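Local coordinates for protein transcriptional regulator, TetR family (PDB 5K7F) that probably binds cis-regulatory DNA as a dimeric TetR-type repressor and is thought to regulate alternative isovaleryl coenzyme A biosynthesis, at residues R92-M97 / M195-F200; I86-E91 / Q151-P156; T24-I29 / K110-I115. All coordinates share one frame; numbering follows the deposited sequence.

Contact 1 of 3, residues R92-M97 / M195-F200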
# COMPACT_ATOMS: atom_id res chain seq x y z
N ARG A 92 10.97 -8.03 -19.47
CA ARG A 92 11.59 -7.25 -18.41
C ARG A 92 10.59 -6.93 -17.27
O ARG A 92 10.88 -7.08 -16.11
CB ARG A 92 12.17 -5.98 -18.99
CG ARG A 92 13.07 -5.24 -18.08
CD ARG A 92 14.02 -4.34 -18.84
NE ARG A 92 13.41 -3.17 -19.27
CZ ARG A 92 13.21 -2.83 -20.53
NH1 ARG A 92 13.61 -3.59 -21.48
NH2 ARG A 92 12.57 -1.75 -20.80
N LEU A 93 9.39 -6.51 -17.65
CA LEU A 93 8.38 -6.20 -16.63
C LEU A 93 7.99 -7.46 -15.84
O LEU A 93 7.83 -7.41 -14.61
CB LEU A 93 7.17 -5.58 -17.30
CG LEU A 93 7.32 -4.09 -17.64
CD1 LEU A 93 6.31 -3.74 -18.68
CD2 LEU A 93 7.20 -3.26 -16.37
N ARG A 94 7.87 -8.61 -16.54
CA ARG A 94 7.52 -9.85 -15.86
C ARG A 94 8.61 -10.27 -14.86
O ARG A 94 8.30 -10.68 -13.73
CB ARG A 94 7.33 -10.98 -16.88
CG ARG A 94 6.13 -10.83 -17.75
CD ARG A 94 5.99 -11.98 -18.75
NE ARG A 94 4.87 -11.77 -19.65
CZ ARG A 94 4.89 -12.02 -20.96
NH1 ARG A 94 5.98 -12.51 -21.54
NH2 ARG A 94 3.81 -11.77 -21.69
N ALA A 95 9.86 -10.12 -15.25
CA ALA A 95 10.96 -10.45 -14.35
C ALA A 95 11.06 -9.44 -13.21
O ALA A 95 11.34 -9.83 -12.07
CB ALA A 95 12.28 -10.53 -15.12
N CYS A 96 10.82 -8.15 -13.52
CA CYS A 96 10.90 -7.09 -12.51
C CYS A 96 9.86 -7.30 -11.43
O CYS A 96 10.14 -7.23 -10.23
CB CYS A 96 10.76 -5.74 -13.18
SG CYS A 96 11.24 -4.32 -12.17
N MET A 97 8.63 -7.64 -11.85
CA MET A 97 7.56 -7.91 -10.91
C MET A 97 7.88 -9.09 -10.01
O MET A 97 7.66 -9.03 -8.79
CB MET A 97 6.26 -8.19 -11.66
CG MET A 97 5.10 -8.37 -10.68
SD MET A 97 3.50 -8.46 -11.52
CE MET A 97 2.82 -6.90 -11.04
N MET A 195 -1.75 -11.86 -14.56
CA MET A 195 -2.83 -10.86 -14.66
C MET A 195 -2.40 -9.65 -15.46
O MET A 195 -3.14 -9.17 -16.34
CB MET A 195 -3.25 -10.37 -13.28
CG MET A 195 -4.00 -11.32 -12.45
SD MET A 195 -4.95 -10.36 -11.22
CE MET A 195 -6.37 -10.01 -12.15
N LEU A 196 -1.25 -9.06 -15.12
CA LEU A 196 -0.85 -7.82 -15.76
C LEU A 196 -0.17 -8.05 -17.09
O LEU A 196 -0.31 -7.22 -18.00
CB LEU A 196 0.09 -7.04 -14.84
CG LEU A 196 -0.50 -6.04 -13.84
CD1 LEU A 196 0.50 -4.92 -13.59
CD2 LEU A 196 -1.86 -5.46 -14.24
N PHE A 197 0.58 -9.14 -17.23
CA PHE A 197 1.44 -9.36 -18.39
C PHE A 197 1.20 -10.74 -19.00
O PHE A 197 2.13 -11.52 -19.18
CB PHE A 197 2.90 -9.19 -17.99
CG PHE A 197 3.20 -7.93 -17.21
CD1 PHE A 197 3.01 -6.69 -17.76
CD2 PHE A 197 3.66 -8.00 -15.90
CE1 PHE A 197 3.27 -5.54 -17.04
CE2 PHE A 197 3.95 -6.86 -15.19
CZ PHE A 197 3.75 -5.62 -15.75
N PRO A 198 -0.04 -11.06 -19.35
CA PRO A 198 -0.31 -12.32 -20.03
C PRO A 198 0.25 -12.30 -21.44
O PRO A 198 0.59 -11.23 -21.97
CB PRO A 198 -1.84 -12.38 -20.06
CG PRO A 198 -2.21 -10.96 -20.22
CD PRO A 198 -1.21 -10.19 -19.36
N PRO A 199 0.35 -13.45 -22.10
CA PRO A 199 0.57 -13.43 -23.56
C PRO A 199 -0.47 -12.56 -24.25
O PRO A 199 -1.67 -12.64 -23.98
CB PRO A 199 0.44 -14.90 -23.95
CG PRO A 199 0.85 -15.65 -22.69
CD PRO A 199 0.39 -14.81 -21.54
N PHE A 200 0.01 -11.69 -25.13
CA PHE A 200 -0.84 -10.74 -25.82
C PHE A 200 -0.31 -10.49 -27.23
O PHE A 200 0.87 -10.18 -27.38
CB PHE A 200 -0.91 -9.43 -25.03
CG PHE A 200 -1.64 -8.33 -25.76
CD1 PHE A 200 -3.01 -8.32 -25.85
CD2 PHE A 200 -0.94 -7.31 -26.39
CE1 PHE A 200 -3.67 -7.31 -26.53
CE2 PHE A 200 -1.57 -6.32 -27.06
CZ PHE A 200 -2.94 -6.31 -27.14

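Contact 2 of 3, residues I86-E91 / Q151-P156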
# COMPACT_ATOMS: atom_id res chain seq x y z
N ILE A 86 17.39 -7.04 -19.84
CA ILE A 86 16.42 -7.78 -20.63
C ILE A 86 15.86 -6.84 -21.69
O ILE A 86 15.27 -5.80 -21.37
CB ILE A 86 15.31 -8.37 -19.74
CG1 ILE A 86 15.90 -9.30 -18.71
CG2 ILE A 86 14.26 -9.10 -20.56
CD1 ILE A 86 14.92 -9.70 -17.64
N ALA A 87 16.05 -7.21 -22.97
CA ALA A 87 15.77 -6.28 -24.06
C ALA A 87 14.28 -6.21 -24.36
O ALA A 87 13.74 -5.11 -24.59
CB ALA A 87 16.53 -6.71 -25.32
N ASN A 88 13.62 -7.35 -24.32
CA ASN A 88 12.18 -7.43 -24.52
C ASN A 88 11.47 -6.80 -23.31
O ASN A 88 11.66 -7.28 -22.17
CB ASN A 88 11.78 -8.89 -24.73
CG ASN A 88 10.29 -9.04 -24.88
OD1 ASN A 88 9.56 -8.43 -24.14
ND2 ASN A 88 9.84 -9.87 -25.83
N PRO A 89 10.67 -5.73 -23.51
CA PRO A 89 10.15 -4.95 -22.37
C PRO A 89 9.07 -5.65 -21.57
O PRO A 89 8.97 -5.41 -20.36
CB PRO A 89 9.62 -3.66 -23.02
CG PRO A 89 9.29 -4.06 -24.46
CD PRO A 89 10.33 -5.12 -24.81
N VAL A 90 8.24 -6.50 -22.19
CA VAL A 90 7.30 -7.28 -21.40
C VAL A 90 8.02 -8.37 -20.60
O VAL A 90 7.71 -8.59 -19.43
CB VAL A 90 6.15 -7.85 -22.26
CG1 VAL A 90 6.51 -9.10 -23.01
CG2 VAL A 90 4.93 -8.10 -21.35
N GLU A 91 9.05 -9.02 -21.19
CA GLU A 91 9.86 -9.96 -20.41
C GLU A 91 10.54 -9.24 -19.25
O GLU A 91 10.62 -9.79 -18.14
CB GLU A 91 10.93 -10.61 -21.29
CG GLU A 91 10.43 -11.59 -22.35
CD GLU A 91 11.58 -12.29 -23.11
OE1 GLU A 91 12.77 -12.19 -22.69
OE2 GLU A 91 11.28 -12.93 -24.14
N GLN A 151 5.10 -1.60 -28.82
CA GLN A 151 5.48 -2.80 -29.57
C GLN A 151 4.36 -3.84 -29.58
O GLN A 151 4.54 -4.90 -30.16
CB GLN A 151 6.77 -3.41 -29.00
CG GLN A 151 7.97 -2.47 -29.14
CD GLN A 151 9.24 -2.95 -28.42
OE1 GLN A 151 9.47 -4.13 -28.29
NE2 GLN A 151 10.03 -2.01 -27.95
N GLY A 152 3.20 -3.52 -28.99
CA GLY A 152 2.08 -4.44 -28.98
C GLY A 152 2.30 -5.70 -28.16
O GLY A 152 1.66 -6.72 -28.44
N LEU A 153 3.19 -5.66 -27.17
CA LEU A 153 3.41 -6.81 -26.29
C LEU A 153 2.55 -6.77 -25.02
O LEU A 153 2.48 -7.77 -24.32
CB LEU A 153 4.89 -6.92 -25.93
CG LEU A 153 5.86 -7.03 -27.12
CD1 LEU A 153 7.26 -6.68 -26.65
CD2 LEU A 153 5.84 -8.43 -27.76
N ILE A 154 1.89 -5.64 -24.75
CA ILE A 154 0.89 -5.52 -23.69
C ILE A 154 -0.23 -4.65 -24.26
O ILE A 154 -0.02 -3.86 -25.19
CB ILE A 154 1.41 -4.91 -22.36
CG1 ILE A 154 1.99 -3.52 -22.60
CG2 ILE A 154 2.46 -5.81 -21.70
CD1 ILE A 154 2.52 -2.86 -21.37
N ARG A 155 -1.40 -4.83 -23.71
CA ARG A 155 -2.53 -3.96 -24.05
C ARG A 155 -2.18 -2.50 -23.75
O ARG A 155 -1.51 -2.23 -22.74
CB ARG A 155 -3.75 -4.41 -23.24
CG ARG A 155 -5.01 -3.60 -23.45
CD ARG A 155 -6.20 -4.24 -22.70
NE ARG A 155 -6.17 -5.70 -22.80
CZ ARG A 155 -6.78 -6.42 -23.74
NH1 ARG A 155 -7.49 -5.82 -24.69
NH2 ARG A 155 -6.68 -7.75 -23.72
N PRO A 156 -2.60 -1.53 -24.58
CA PRO A 156 -2.22 -0.14 -24.32
C PRO A 156 -2.65 0.34 -22.94
O PRO A 156 -3.75 0.03 -22.47
CB PRO A 156 -2.94 0.64 -25.41
CG PRO A 156 -3.10 -0.33 -26.52
CD PRO A 156 -3.29 -1.68 -25.87

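Contact 3 of 3, residues T24-I29 / K110-I115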
# COMPACT_ATOMS: atom_id res chain seq x y z
N THR A 24 18.02 -4.99 11.86
CA THR A 24 17.58 -5.17 13.24
C THR A 24 16.77 -3.96 13.68
O THR A 24 15.69 -4.09 14.25
CB THR A 24 18.79 -5.44 14.16
OG1 THR A 24 19.42 -6.69 13.82
CG2 THR A 24 18.37 -5.48 15.62
N ALA A 25 17.27 -2.76 13.39
CA ALA A 25 16.54 -1.53 13.68
C ALA A 25 15.19 -1.49 12.96
O ALA A 25 14.19 -1.07 13.54
CB ALA A 25 17.40 -0.34 13.29
N ALA A 26 15.17 -1.88 11.68
CA ALA A 26 13.91 -1.91 10.94
C ALA A 26 12.90 -2.84 11.60
O ALA A 26 11.71 -2.51 11.71
CB ALA A 26 14.16 -2.35 9.49
N ARG A 27 13.34 -4.03 12.03
CA ARG A 27 12.47 -4.91 12.81
C ARG A 27 11.87 -4.18 14.03
O ARG A 27 10.65 -4.17 14.23
CB ARG A 27 13.24 -6.16 13.25
CG ARG A 27 13.41 -7.18 12.17
CD ARG A 27 13.85 -8.51 12.77
NE ARG A 27 15.31 -8.62 12.83
CZ ARG A 27 16.09 -8.87 11.77
NH1 ARG A 27 15.56 -9.03 10.55
NH2 ARG A 27 17.42 -8.96 11.91
N LEU A 28 12.71 -3.59 14.87
CA LEU A 28 12.18 -2.94 16.07
C LEU A 28 11.21 -1.82 15.71
O LEU A 28 10.14 -1.67 16.32
CB LEU A 28 13.32 -2.40 16.93
CG LEU A 28 14.27 -3.42 17.52
CD1 LEU A 28 15.42 -2.69 18.20
CD2 LEU A 28 13.57 -4.31 18.50
N ILE A 29 11.56 -1.02 14.70
CA ILE A 29 10.71 0.12 14.35
C ILE A 29 9.34 -0.37 13.88
O ILE A 29 8.30 0.19 14.24
CB ILE A 29 11.39 0.99 13.28
CG1 ILE A 29 12.51 1.82 13.91
CG2 ILE A 29 10.39 1.95 12.67
CD1 ILE A 29 13.41 2.52 12.90
N LYS A 110 12.05 -7.55 4.31
CA LYS A 110 10.68 -7.04 4.24
C LYS A 110 10.47 -5.79 5.09
O LYS A 110 9.70 -4.91 4.70
CB LYS A 110 9.70 -8.15 4.64
CG LYS A 110 9.79 -8.65 6.04
CD LYS A 110 9.04 -9.98 6.18
CE LYS A 110 9.07 -10.47 7.63
NZ LYS A 110 8.16 -9.67 8.49
N GLU A 111 11.10 -5.68 6.27
CA GLU A 111 10.82 -4.52 7.10
C GLU A 111 11.56 -3.28 6.62
O GLU A 111 11.03 -2.17 6.74
CB GLU A 111 11.18 -4.79 8.56
CG GLU A 111 10.26 -5.80 9.19
CD GLU A 111 10.86 -7.18 9.25
OE1 GLU A 111 12.01 -7.37 8.79
OE2 GLU A 111 10.17 -8.08 9.75
N VAL A 112 12.78 -3.44 6.10
CA VAL A 112 13.47 -2.31 5.44
C VAL A 112 12.56 -1.70 4.37
O VAL A 112 12.42 -0.48 4.27
CB VAL A 112 14.83 -2.77 4.85
CG1 VAL A 112 15.49 -1.69 3.99
CG2 VAL A 112 15.79 -3.15 5.97
N ILE A 113 11.91 -2.54 3.57
CA ILE A 113 11.12 -2.02 2.46
C ILE A 113 9.83 -1.37 2.98
O ILE A 113 9.36 -0.38 2.44
CB ILE A 113 10.84 -3.14 1.44
CG1 ILE A 113 12.15 -3.82 0.95
CG2 ILE A 113 9.96 -2.66 0.29
CD1 ILE A 113 13.19 -2.86 0.26
N ILE A 114 9.23 -1.94 4.02
CA ILE A 114 8.07 -1.32 4.63
C ILE A 114 8.39 0.10 5.08
O ILE A 114 7.60 1.04 4.86
CB ILE A 114 7.59 -2.20 5.80
CG1 ILE A 114 7.03 -3.52 5.24
CG2 ILE A 114 6.60 -1.47 6.69
CD1 ILE A 114 6.75 -4.53 6.32
N ILE A 115 9.55 0.28 5.72
CA ILE A 115 9.88 1.59 6.25
C ILE A 115 10.11 2.57 5.11
O ILE A 115 9.73 3.75 5.20
CB ILE A 115 11.07 1.49 7.20
CG1 ILE A 115 10.62 0.85 8.51
CG2 ILE A 115 11.69 2.86 7.45
CD1 ILE A 115 11.76 0.34 9.33

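Contact 1 of 3, residues R92-M97 / M195-F200
The ring of F197 lies against helix 89-105 with L93 on one of its faces, while R94 reaches past it to the backbone where helix 185-196 has just ended. CB of L93 stands over the face, 4.0 Å from the ring centroid and 20° off the normal, a CH-pi contact displaced toward the rim near CZ. The opposite face is filled from within its own segment by CB of L196, above the ring centre. M97 meets the ring obliquely, its SD 4.0 Å from CE2 of F197, a Met-aromatic contact. Bent at chi3, the same side chain turns CE onto CD1 of L196, 4.0 Å away. The R94 chain runs extended from CG to NE, passing the F197 side chain the opposite way, with CG 3.6 Å from CB of F197. Its guanidinium meets the backbone near its edge: NE donates to O of F197 at 2.8 Å, within the carbonyl plane but with O 16° out of the guanidinium plane, and NH2 adds two weak bonds, to the same O at 3.0 Å and to O of P198 at 3.3 Å. F197 is the first residue to leave helical geometry, and the prolines after it carry no amide hydrogen. Farther out, M97 is backed by F166, M169 and V170 of helix 159-171, and L93 by A144 of helix 125-150. P198 and P199 pack on R155 of the second subunit, and L196 on its M195, beside the dimer interface, which TetR-family proteins usually build from their C-terminal helices. A cationic group meeting two successive carbonyls would probably offset part of the negative end of the helix dipole, while the two leucines and M97 hold the F197 ring in place.

Contact 2 of 3, residues I86-E91 / Q151-P156
V90 and L153 meet where the N-capped start of helix 89-105 faces the Schellman motif that closes helix 125-150, with G152 at positive phi; the contact thus joins a helix start to the loop after helix 125-150 in the TetR C-terminal domain. The two side chains approach at a slant, CG1 of V90 lying 4.0 Å from CB of L153. L153 also extends its CD1 across P89 at roughly a right angle, 3.9 Å from CD of the proline ring, and continues to the amide of N88, which comes from the opposite direction. The amide of Q151, at the end of a chain extended beyond CG, reaches the same proline: its OE1 is 3.7 Å from CD of P89. Q147 of helix 125-150 touches P89 too. On the inner side V90 and I154 pass one another, pointing contrary ways, and both also reach F197. No hydrogen bond crosses between the segments; the capping bond lies within 86-91. N88 carries its CG anti to the backbone N (chi1 178°), which swings OD1 back over the first turn to accept from N of E91 at 3.1 Å, nearly straight at the hydrogen (175°) though from above the carbonyl plane. The tightest touch is methyl on methyl, CG2 of V90 being 3.4 Å from CG2 of I154, closer than usual van der Waals contact.

Contact 3 of 3, residues T24-I29 / K110-I115
Segments 24-29 and 110-115 cross at 64°, their short axes 8.4 Å apart at closest approach, and A26 and V112 bring their CA atoms to 5.5 Å. The small A26 permits this: its CB sits 4.0 Å from CG2 of V112 and equally near CB of E111. In I115, CG1, set anti to the carbonyl carbon (chi1 -74°), carries CD1 across to A26, 3.5 Å from CA; the same methyl meets CG2 of I29, whose side chain crosses that of I115 at about a right angle. At the outer edge R27 passes E111 obliquely, CG lying 3.7 Å from OE1, with guanidinium and carboxylate planes almost perpendicular. NH1 of R27 stays 4.3 Å from OE1 of E111, too far for a salt bridge, whereas within 110-115 NZ of K110 makes a salt bridge to OE2 of E111, 2.9 Å, from above the carboxylate plane. L64 and Y70 of helix 60-83 back I115 and V112. This interface joins the DNA-binding domain to the C-terminal regulatory domain of the TetR fold. The contact between these segments is mainly apolar, with no hydrogen bond across it, and charge probably adds only a weak attraction where R27 and E111 lie at the solvent-facing edge.

In the fold
Contacts 1 and 2 are neighbours, their centres about 8 Å apart, and share helix 89-105: contact 2 uses its start and contact 1 the next turns. R92 of contact 1 ties back to I86 of contact 2, and F200 packs on G152 and I154. Contact 3 lies on the opposite side of the chain's centre, about 28 and 34 Å from the other two between centres, and uses the next helix, 110-117, against the DNA-binding domain. Each is partly buried, apolar inside and more polar at its margin. They differ in what crosses: contact 1 adds arginine-to-carbonyl bonds at a helix end near the second subunit, whereas contacts 2 and 3 have no hydrogen bond between their segments.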